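H subunit of photosynthetic reaction center complex (Rhodopseudomonas palustris, PDB 6Z5S) probably forms the cap on the cytoplasmic side of the photosynthetic reaction centre, anchored by one transmembrane helix, and helps to support the quinone electron-transfer region. Local coordinates at residues R186-L190 / F215-T220; T76-R80 / S111-R115; V152-D156 / A209-F215. All coordinates share one frame; numbering follows the deposited sequence.

Contact 1. Residues R186-L190 / F215-T220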
# COMPACT_ATOMS: atom_id res chain seq x y z
N ARG D 186 18.83 -46.85 -13.97
CA ARG D 186 19.87 -45.98 -14.51
C ARG D 186 19.26 -44.89 -15.39
O ARG D 186 19.50 -44.80 -16.59
CB ARG D 186 20.92 -46.79 -15.27
CG ARG D 186 21.72 -47.74 -14.39
CD ARG D 186 22.74 -47.00 -13.53
NE ARG D 186 22.14 -46.36 -12.36
CZ ARG D 186 21.76 -47.01 -11.26
NH1 ARG D 186 21.91 -48.32 -11.17
NH2 ARG D 186 21.22 -46.33 -10.25
N LYS D 187 18.45 -44.05 -14.75
CA LYS D 187 17.80 -42.94 -15.41
C LYS D 187 17.77 -41.76 -14.45
O LYS D 187 17.58 -41.93 -13.25
CB LYS D 187 16.38 -43.30 -15.84
CG LYS D 187 15.63 -42.18 -16.53
CD LYS D 187 14.20 -42.58 -16.84
CE LYS D 187 13.50 -43.06 -15.58
NZ LYS D 187 12.07 -43.38 -15.85
N ARG D 188 17.98 -40.57 -14.99
CA ARG D 188 18.04 -39.34 -14.21
C ARG D 188 16.81 -38.49 -14.51
O ARG D 188 16.52 -38.21 -15.67
CB ARG D 188 19.32 -38.57 -14.52
CG ARG D 188 20.57 -39.35 -14.21
CD ARG D 188 21.81 -38.53 -14.50
NE ARG D 188 22.97 -39.06 -13.80
CZ ARG D 188 24.17 -38.49 -13.80
NH1 ARG D 188 24.37 -37.37 -14.47
NH2 ARG D 188 25.17 -39.05 -13.13
N VAL D 189 16.11 -38.10 -13.46
CA VAL D 189 14.91 -37.28 -13.58
C VAL D 189 15.05 -36.05 -12.69
O VAL D 189 15.72 -36.09 -11.66
CB VAL D 189 13.64 -38.06 -13.23
CG1 VAL D 189 13.40 -39.15 -14.25
CG2 VAL D 189 13.76 -38.65 -11.85
N LEU D 190 14.41 -34.97 -13.10
CA LEU D 190 14.49 -33.74 -12.33
C LEU D 190 13.41 -33.70 -11.26
O LEU D 190 12.34 -34.29 -11.41
CB LEU D 190 14.36 -32.52 -13.25
CG LEU D 190 15.61 -32.22 -14.07
CD1 LEU D 190 15.37 -31.03 -14.96
CD2 LEU D 190 16.79 -31.99 -13.17
N PHE D 215 8.74 -41.99 -9.30
CA PHE D 215 9.90 -41.28 -9.82
C PHE D 215 10.36 -41.85 -11.14
O PHE D 215 11.11 -41.18 -11.86
CB PHE D 215 11.04 -41.32 -8.80
CG PHE D 215 10.82 -40.43 -7.63
CD1 PHE D 215 11.17 -39.10 -7.68
CD2 PHE D 215 10.24 -40.92 -6.48
CE1 PHE D 215 10.96 -38.28 -6.60
CE2 PHE D 215 10.03 -40.11 -5.39
CZ PHE D 215 10.39 -38.79 -5.45
N ALA D 216 9.94 -43.06 -11.49
CA ALA D 216 10.27 -43.58 -12.81
C ALA D 216 9.54 -42.83 -13.91
O ALA D 216 10.05 -42.71 -15.02
CB ALA D 216 9.95 -45.07 -12.87
N GLY D 217 8.35 -42.32 -13.62
CA GLY D 217 7.53 -41.68 -14.62
C GLY D 217 7.72 -40.20 -14.81
O GLY D 217 7.07 -39.62 -15.68
N VAL D 218 8.59 -39.57 -14.03
CA VAL D 218 8.83 -38.14 -14.19
C VAL D 218 9.33 -37.86 -15.60
O VAL D 218 10.23 -38.58 -16.08
CB VAL D 218 9.84 -37.64 -13.14
CG1 VAL D 218 10.14 -36.17 -13.32
CG2 VAL D 218 9.31 -37.91 -11.74
N PRO D 219 8.79 -36.88 -16.31
CA PRO D 219 9.24 -36.62 -17.68
C PRO D 219 10.71 -36.23 -17.72
O PRO D 219 11.14 -35.31 -17.02
CB PRO D 219 8.34 -35.48 -18.14
CG PRO D 219 7.18 -35.50 -17.22
CD PRO D 219 7.71 -35.97 -15.91
N THR D 220 11.47 -36.93 -18.54
CA THR D 220 12.91 -36.73 -18.62
C THR D 220 13.26 -35.66 -19.65
O THR D 220 12.59 -35.51 -20.67
CB THR D 220 13.62 -38.03 -18.97
OG1 THR D 220 13.14 -38.50 -20.24
CG2 THR D 220 13.35 -39.08 -17.92
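V189 has CG1 anti to its carbonyl carbon (chi1 -67°), which sends this methyl to T220 and the other, CG2, to the backbone of F215; V218 turns CG1 anti to its backbone nitrogen (chi1 178°), and that methyl reaches past V189 to lie 3.5 Å from L190 O. The two valines meet at their branch points, where the course of the backbones sets V189 CB 3.8 Å from V218 CB. T220 completes the patch with its methyl, not its hydroxyl, facing the strand, T220 CG2 lying 3.7 Å from V189 CG1. V189 CG2 comes to F215 O at 3.7 Å, so this single side chain touches the 215-220 loop at three places.

K187 runs along the open margin. Its aliphatic part crosses T220 at about a right angle, K187 CD lying 3.8 Å from T220 CG2, and the chain then bends so that its amine heads for A216; the modelled position of NZ there is doubtful.

Strand 188-192, part of the PRC-barrel domain, is one of the two edge strands, counted within this chain, of the four-stranded antiparallel sheet, and it pairs with strand 174-182 through V189 and V180. The loop lies over V189, and V218 also rests on Y238 and Y239 of helix 229-245. Y239 OH and L190 O share a hydrogen bond, and R186 forms a salt bridge with E181.

No hydrogen bond joins the two segments, so the loop is held to the strand by methyl packing and by contacts between methyls and carbonyl oxygens, buried around V189 and grading into exposed surface at T220 and A216.

Contact 2. Residues T76-R80 / S111-R115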
# COMPACT_ATOMS: atom_id res chain seq x y z
N THR D 76 -1.58 -18.48 -28.14
CA THR D 76 -2.64 -19.45 -28.39
C THR D 76 -2.09 -20.85 -28.58
O THR D 76 -2.78 -21.83 -28.30
CB THR D 76 -3.45 -19.01 -29.60
OG1 THR D 76 -3.90 -17.67 -29.41
CG2 THR D 76 -4.67 -19.90 -29.78
N SER D 77 -0.84 -20.98 -29.04
CA SER D 77 -0.25 -22.30 -29.20
C SER D 77 0.07 -22.97 -27.87
O SER D 77 0.37 -24.17 -27.87
CB SER D 77 1.02 -22.20 -30.04
OG SER D 77 2.01 -21.45 -29.37
N ASN D 78 0.01 -22.25 -26.76
CA ASN D 78 0.29 -22.81 -25.45
C ASN D 78 -0.94 -23.40 -24.79
O ASN D 78 -0.83 -23.94 -23.68
CB ASN D 78 0.90 -21.74 -24.54
CG ASN D 78 2.25 -21.26 -25.02
OD1 ASN D 78 2.58 -21.38 -26.19
ND2 ASN D 78 3.04 -20.72 -24.11
N ASP D 79 -2.10 -23.32 -25.43
CA ASP D 79 -3.35 -23.57 -24.73
C ASP D 79 -3.56 -25.04 -24.41
O ASP D 79 -4.13 -25.36 -23.36
CB ASP D 79 -4.53 -23.06 -25.55
CG ASP D 79 -4.63 -21.56 -25.55
OD1 ASP D 79 -3.80 -20.91 -24.89
OD2 ASP D 79 -5.53 -21.03 -26.22
N ARG D 80 -3.11 -25.95 -25.28
CA ARG D 80 -3.47 -27.36 -25.21
C ARG D 80 -4.98 -27.48 -25.08
O ARG D 80 -5.49 -27.89 -24.03
CB ARG D 80 -2.79 -28.06 -24.03
CG ARG D 80 -1.30 -28.21 -24.16
CD ARG D 80 -0.74 -28.96 -22.97
NE ARG D 80 -1.05 -30.38 -23.01
CZ ARG D 80 -1.49 -31.08 -21.98
NH1 ARG D 80 -1.75 -32.37 -22.11
NH2 ARG D 80 -1.69 -30.49 -20.81
N SER D 111 -1.73 -30.39 -15.15
CA SER D 111 -1.70 -29.80 -16.47
C SER D 111 -0.44 -28.98 -16.68
O SER D 111 0.16 -28.46 -15.73
CB SER D 111 -2.92 -28.93 -16.69
OG SER D 111 -4.09 -29.59 -16.27
N TYR D 112 -0.03 -28.86 -17.94
CA TYR D 112 1.07 -28.00 -18.32
C TYR D 112 0.69 -27.24 -19.57
O TYR D 112 -0.31 -27.54 -20.23
CB TYR D 112 2.36 -28.79 -18.54
CG TYR D 112 2.23 -29.91 -19.54
CD1 TYR D 112 1.81 -31.17 -19.14
CD2 TYR D 112 2.52 -29.72 -20.87
CE1 TYR D 112 1.69 -32.19 -20.04
CE2 TYR D 112 2.40 -30.74 -21.78
CZ TYR D 112 1.99 -31.97 -21.36
OH TYR D 112 1.87 -33.00 -22.26
N ALA D 113 1.48 -26.22 -19.89
CA ALA D 113 1.28 -25.45 -21.10
C ALA D 113 2.26 -25.91 -22.16
O ALA D 113 3.37 -26.35 -21.87
CB ALA D 113 1.47 -23.95 -20.83
N GLN D 114 1.84 -25.81 -23.42
CA GLN D 114 2.69 -26.17 -24.54
C GLN D 114 3.70 -25.04 -24.78
O GLN D 114 3.64 -24.29 -25.75
CB GLN D 114 1.87 -26.44 -25.79
CG GLN D 114 2.58 -27.29 -26.80
CD GLN D 114 2.84 -28.69 -26.30
OE1 GLN D 114 1.95 -29.33 -25.75
NE2 GLN D 114 4.06 -29.16 -26.46
N ARG D 115 4.63 -24.92 -23.84
CA ARG D 115 5.67 -23.92 -23.94
C ARG D 115 6.66 -24.28 -25.05
O ARG D 115 6.65 -25.38 -25.59
CB ARG D 115 6.41 -23.78 -22.61
CG ARG D 115 5.54 -23.42 -21.44
CD ARG D 115 6.38 -23.04 -20.25
NE ARG D 115 6.70 -21.63 -20.22
CZ ARG D 115 7.45 -21.05 -19.30
NH1 ARG D 115 7.98 -21.77 -18.32
NH2 ARG D 115 7.69 -19.75 -19.36
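The guanidinium of R80 lies flat on the ring of Y112, planes 6° apart and R80 CZ 3.9 Å from the ring centroid, over the face: a stacked cation-pi pair. A bend at chi3 (74°) turns the planar group onto the ring and also brings R80 NH2 to Y112 O, a weak hydrogen bond of 3.3 Å. The carbonyls of D105 and G106 take NH1 and NH2, fixing the rotation of the group, while Y112 leans on D233 and K234 of helix 229-245.

Beside this tight pair, Q114 N donates to N78 O at 3.3 Å. Q114 is the centre of an inverse gamma turn. N78 is buried too: its OD1 takes a hydrogen bond from S77 OG in the carbonyl plane, and its ND2 reaches the backbone of the chain of another protein.

Towards S77 and the side chain of Q114 the contact is looser and more exposed. There Q114 makes van der Waals contacts, Q114 CB lying 3.4 Å from S77 O and Q114 OE1 3.8 Å from R80 CG.

A leucine in place of R80 would probably leave the D105 and G106 carbonyls without these donors and the Y112 ring without its flat cationic cover.

Between two loops of the H-chain N-terminal region, the join thus rests on one charge spread over an aromatic face and on backbone carbonyls, next to interfaces with two other proteins.

Contact 3. Residues V152-D156 / A209-F215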
# COMPACT_ATOMS: atom_id res chain seq x y z
N VAL D 152 16.57 -39.88 -2.26
CA VAL D 152 15.24 -39.29 -2.21
C VAL D 152 14.21 -40.39 -2.02
O VAL D 152 14.28 -41.45 -2.65
CB VAL D 152 14.97 -38.47 -3.48
CG1 VAL D 152 15.08 -39.35 -4.70
CG2 VAL D 152 13.60 -37.82 -3.42
N VAL D 153 13.23 -40.10 -1.18
CA VAL D 153 12.21 -41.06 -0.76
C VAL D 153 10.84 -40.54 -1.18
O VAL D 153 10.60 -39.32 -1.19
CB VAL D 153 12.28 -41.31 0.76
CG1 VAL D 153 11.82 -40.09 1.53
CG2 VAL D 153 11.48 -42.52 1.15
N GLY D 154 9.95 -41.46 -1.53
CA GLY D 154 8.62 -41.10 -1.99
C GLY D 154 7.73 -40.54 -0.90
O GLY D 154 8.22 -40.04 0.12
N CYS D 155 6.41 -40.58 -1.11
CA CYS D 155 5.46 -40.16 -0.09
C CYS D 155 5.02 -41.32 0.78
O CYS D 155 4.71 -41.12 1.96
CB CYS D 155 4.24 -39.51 -0.73
SG CYS D 155 2.98 -38.98 0.46
N ASP D 156 4.98 -42.53 0.23
CA ASP D 156 4.64 -43.71 1.00
C ASP D 156 5.84 -44.33 1.68
O ASP D 156 5.79 -45.50 2.08
CB ASP D 156 3.96 -44.74 0.09
CG ASP D 156 4.87 -45.23 -1.01
OD1 ASP D 156 5.86 -44.54 -1.31
OD2 ASP D 156 4.59 -46.30 -1.58
N ALA D 209 4.56 -35.50 -2.71
CA ALA D 209 3.59 -35.36 -3.78
C ALA D 209 3.31 -36.69 -4.45
O ALA D 209 2.15 -37.09 -4.60
CB ALA D 209 4.09 -34.34 -4.81
N ILE D 210 4.35 -37.41 -4.86
CA ILE D 210 4.21 -38.73 -5.45
C ILE D 210 4.87 -39.73 -4.52
O ILE D 210 5.58 -39.37 -3.58
CB ILE D 210 4.82 -38.80 -6.86
CG1 ILE D 210 6.34 -38.74 -6.78
CG2 ILE D 210 4.30 -37.66 -7.71
CD1 ILE D 210 7.01 -38.63 -8.11
N ARG D 211 4.64 -41.01 -4.80
CA ARG D 211 5.24 -42.06 -4.00
C ARG D 211 6.54 -42.53 -4.65
O ARG D 211 6.96 -42.03 -5.69
CB ARG D 211 4.26 -43.20 -3.80
CG ARG D 211 3.70 -43.76 -5.07
CD ARG D 211 2.85 -44.98 -4.79
NE ARG D 211 2.57 -45.73 -6.01
CZ ARG D 211 1.48 -45.56 -6.74
NH1 ARG D 211 1.31 -46.28 -7.84
NH2 ARG D 211 0.56 -44.68 -6.37
N GLY D 212 7.16 -43.53 -4.02
CA GLY D 212 8.54 -43.85 -4.36
C GLY D 212 8.74 -44.34 -5.78
O GLY D 212 9.71 -43.97 -6.44
N ASP D 213 7.84 -45.19 -6.26
CA ASP D 213 8.03 -45.76 -7.59
C ASP D 213 7.75 -44.74 -8.68
O ASP D 213 8.35 -44.80 -9.76
CB ASP D 213 7.12 -46.97 -7.78
CG ASP D 213 5.68 -46.66 -7.49
OD1 ASP D 213 5.38 -46.19 -6.38
OD2 ASP D 213 4.83 -46.87 -8.39
N GLN D 214 6.85 -43.78 -8.42
CA GLN D 214 6.44 -42.83 -9.44
C GLN D 214 7.60 -42.00 -9.98
O GLN D 214 7.44 -41.37 -11.03
CB GLN D 214 5.37 -41.91 -8.88
CG GLN D 214 4.14 -42.64 -8.41
CD GLN D 214 2.93 -41.75 -8.30
OE1 GLN D 214 2.59 -41.27 -7.23
NE2 GLN D 214 2.28 -41.52 -9.43
N PHE D 215 8.74 -41.99 -9.30
CA PHE D 215 9.90 -41.28 -9.82
C PHE D 215 10.36 -41.85 -11.14
O PHE D 215 11.11 -41.18 -11.86
CB PHE D 215 11.04 -41.32 -8.80
CG PHE D 215 10.82 -40.43 -7.63
CD1 PHE D 215 11.17 -39.10 -7.68
CD2 PHE D 215 10.24 -40.92 -6.48
CE1 PHE D 215 10.96 -38.28 -6.60
CE2 PHE D 215 10.03 -40.11 -5.39
CZ PHE D 215 10.39 -38.79 -5.45
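V152 and F215 approach from opposite directions, V152 CG2 coming to within 3.9 Å of F215 CZ at an oblique angle to the ring. The ring turns its edge to the backbone beyond: G154 CA lies near its plane, 3.8 Å from F215 CE2, and G212 CA also sits at the edge. One face is covered from within its own segment by I210 CD1, over the ring centre. The two glycines meet backbone to backbone, G154 CA 3.5 Å from G212 N; a side chain on G154 would run into the backbone of R211 and G212.

The second pair, D156 and R211, cross obliquely, with carboxylate and guanidinium planes 63° apart. Their charged ends do not meet. D156 has CG between its backbone N and carbonyl carbon (chi1 63°), which lays the carboxylate along the base of the arginine, and its OD1 accepts a hydrogen bond from G212 N (3.2 Å), on the syn side but 30° out of the carboxylate plane. V158 N adds a weak bond to the same oxygen.

Both segments belong to the PRC-barrel domain, where strands 152-153 and 205-206 run parallel; the contact joins the turn after the first strand to the loop that follows the second.

R211 extends from CG to NE away from D156 and makes a salt bridge with D213, R211 NE to D213 OD1 at 2.9 Å. C155 N gives I210 O a weak, strongly bent bond (2.9 Å, 118° at the hydrogen). The same carbonyl oxygen lies 3.2 Å from C155 CB, and the cysteine also packs against P248 and R250.

Contacts 1 and 3 share F215 and set opposite ends of one loop, 209-220, against different elements: an edge strand, 188-192, in contact 1, the turn after strand 152-153 in contact 3. Their centres lie 12 Å apart, and helix 229-245 packs against the loop in both. Contact 3 is the buried one, where glycine backbones and a carboxylate join an aliphatic-aromatic pair; the methyl packing of contact 1 fades into solvent. Contact 2, with its centre about 27 Å from that of contact 3 and in the N-terminal region, lies nearer the chain's centre but borders other proteins; there a stacked arginine and polar groups reaching to other chains take the place of methyl packing.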